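Long-range contact in penicillin-binding protein 2B (Streptococcus pneumoniae, PDB 2WAE), which forms peptide cross-links between adjacent glycan strands of cell wall peptidoglycan as a penicillin-binding transpeptidase of the elongasome: residues Ile413-Ser418 / Gln458-Asn463. Sequence-based numbering, arbitrary orientation.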
# COMPACT_ATOMS: atom_id res chain seq x y z
N ILE A 413 30.84 -16.04 -22.19
CA ILE A 413 29.77 -16.72 -22.92
C ILE A 413 29.55 -16.10 -24.31
O ILE A 413 29.13 -14.95 -24.42
CB ILE A 413 28.46 -16.74 -22.10
CG1 ILE A 413 28.73 -17.30 -20.71
CG2 ILE A 413 27.43 -17.58 -22.80
CD1 ILE A 413 29.15 -18.76 -20.71
N VAL A 414 29.83 -16.87 -25.36
CA VAL A 414 29.77 -16.37 -26.73
C VAL A 414 28.70 -17.09 -27.56
O VAL A 414 28.90 -18.23 -27.97
CB VAL A 414 31.14 -16.58 -27.44
CG1 VAL A 414 31.10 -16.07 -28.87
CG2 VAL A 414 32.27 -15.92 -26.67
N PHE A 415 27.58 -16.43 -27.81
CA PHE A 415 26.52 -16.92 -28.70
C PHE A 415 26.74 -16.30 -30.08
O PHE A 415 27.25 -15.19 -30.19
CB PHE A 415 25.14 -16.49 -28.22
CG PHE A 415 24.78 -17.00 -26.85
CD1 PHE A 415 24.71 -18.37 -26.61
CD2 PHE A 415 24.52 -16.13 -25.82
CE1 PHE A 415 24.38 -18.86 -25.37
CE2 PHE A 415 24.19 -16.63 -24.56
CZ PHE A 415 24.13 -17.99 -24.33
N GLN A 416 26.35 -17.01 -31.13
CA GLN A 416 26.48 -16.48 -32.47
C GLN A 416 25.59 -15.25 -32.71
O GLN A 416 24.43 -15.23 -32.33
CB GLN A 416 26.15 -17.57 -33.47
CG GLN A 416 26.54 -17.17 -34.85
CD GLN A 416 28.04 -17.27 -35.07
OE1 GLN A 416 28.72 -18.09 -34.46
NE2 GLN A 416 28.55 -16.42 -35.96
N GLY A 417 26.15 -14.24 -33.36
CA GLY A 417 25.41 -13.01 -33.66
C GLY A 417 25.11 -12.18 -32.42
O GLY A 417 24.03 -11.60 -32.31
N SER A 418 26.04 -12.12 -31.48
CA SER A 418 25.88 -11.27 -30.31
C SER A 418 27.15 -11.13 -29.46
O SER A 418 28.00 -12.01 -29.44
CB SER A 418 24.69 -11.70 -29.45
OG SER A 418 24.65 -13.11 -29.29
N GLN A 458 19.69 -26.88 -23.61
CA GLN A 458 20.94 -26.85 -24.36
C GLN A 458 22.16 -26.83 -23.45
O GLN A 458 22.12 -26.31 -22.34
CB GLN A 458 20.95 -25.66 -25.32
CG GLN A 458 19.74 -25.70 -26.23
CD GLN A 458 19.81 -24.69 -27.34
OE1 GLN A 458 20.75 -24.69 -28.15
NE2 GLN A 458 18.82 -23.80 -27.39
N THR A 459 23.24 -27.43 -23.93
CA THR A 459 24.53 -27.34 -23.26
C THR A 459 25.33 -26.27 -24.00
O THR A 459 25.38 -26.26 -25.22
CB THR A 459 25.30 -28.68 -23.38
OG1 THR A 459 24.42 -29.77 -23.11
CG2 THR A 459 26.49 -28.72 -22.41
N TYR A 460 25.98 -25.38 -23.26
CA TYR A 460 26.80 -24.35 -23.87
C TYR A 460 28.03 -24.91 -24.59
O TYR A 460 28.77 -25.73 -24.06
CB TYR A 460 27.26 -23.36 -22.81
CG TYR A 460 28.24 -22.34 -23.35
CD1 TYR A 460 27.83 -21.37 -24.25
CD2 TYR A 460 29.58 -22.37 -22.99
CE1 TYR A 460 28.71 -20.44 -24.77
CE2 TYR A 460 30.48 -21.44 -23.52
CZ TYR A 460 30.04 -20.47 -24.39
OH TYR A 460 30.91 -19.53 -24.91
N GLN A 461 28.24 -24.46 -25.83
CA GLN A 461 29.51 -24.68 -26.51
C GLN A 461 29.82 -23.33 -27.13
O GLN A 461 28.92 -22.64 -27.61
CB GLN A 461 29.41 -25.75 -27.61
CG GLN A 461 28.90 -27.12 -27.16
CD GLN A 461 29.95 -27.95 -26.42
OE1 GLN A 461 31.16 -27.72 -26.54
NE2 GLN A 461 29.48 -28.94 -25.65
N PRO A 462 31.10 -22.93 -27.12
CA PRO A 462 31.35 -21.57 -27.56
C PRO A 462 30.99 -21.42 -29.03
O PRO A 462 31.21 -22.35 -29.81
CB PRO A 462 32.86 -21.41 -27.32
CG PRO A 462 33.26 -22.54 -26.43
CD PRO A 462 32.32 -23.65 -26.74
N ASN A 463 30.44 -20.27 -29.40
CA ASN A 463 30.07 -19.94 -30.77
C ASN A 463 28.82 -20.67 -31.29
O ASN A 463 28.56 -20.74 -32.49
CB ASN A 463 31.24 -20.19 -31.72
CG ASN A 463 32.55 -19.62 -31.21
OD1 ASN A 463 32.58 -18.56 -30.57
ND2 ASN A 463 33.64 -20.31 -31.51
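Both backbone polar groups of V414 bond to the segment Q458-N463, and so tie together two loops of the penicillin-binding transpeptidase domain: the one between strands 408-410 and 432-434, which makes a type II beta turn from F415 to S418, and the one between helices 445-455 and 471-485. The amide N of V414 donates to OH of Y460 over 2.9 Å in a nearly straight bond (169°), while O of V414 accepts the backbone N of N463, also at 2.9 Å but more bent at 144°. A further backbone hydrogen bond, between Q416 and M464, links the same two loops.

Apolar packing centres on the Y460 ring. With CG anti to the backbone N (chi1 174°), the tyrosine reaches across to I413, whose CD1 lies over the middle of one face in a CH-pi contact, 4.1 Å from the ring centroid. N of P462, from the tyrosine's own loop, lies against the opposite face, offset toward the rim. CE1 of F415 approaches the ring edge near its plane, 4.4 Å from CD1 of Y460. L453 of helix 445-455 touches both aromatic side chains, and F509 meets F415 edge-to-face.

At the more exposed N463, the side chains of V414 and N463 extend alongside each other in the same direction, and CG1 of V414 rests 3.4 Å from OD1 of N463.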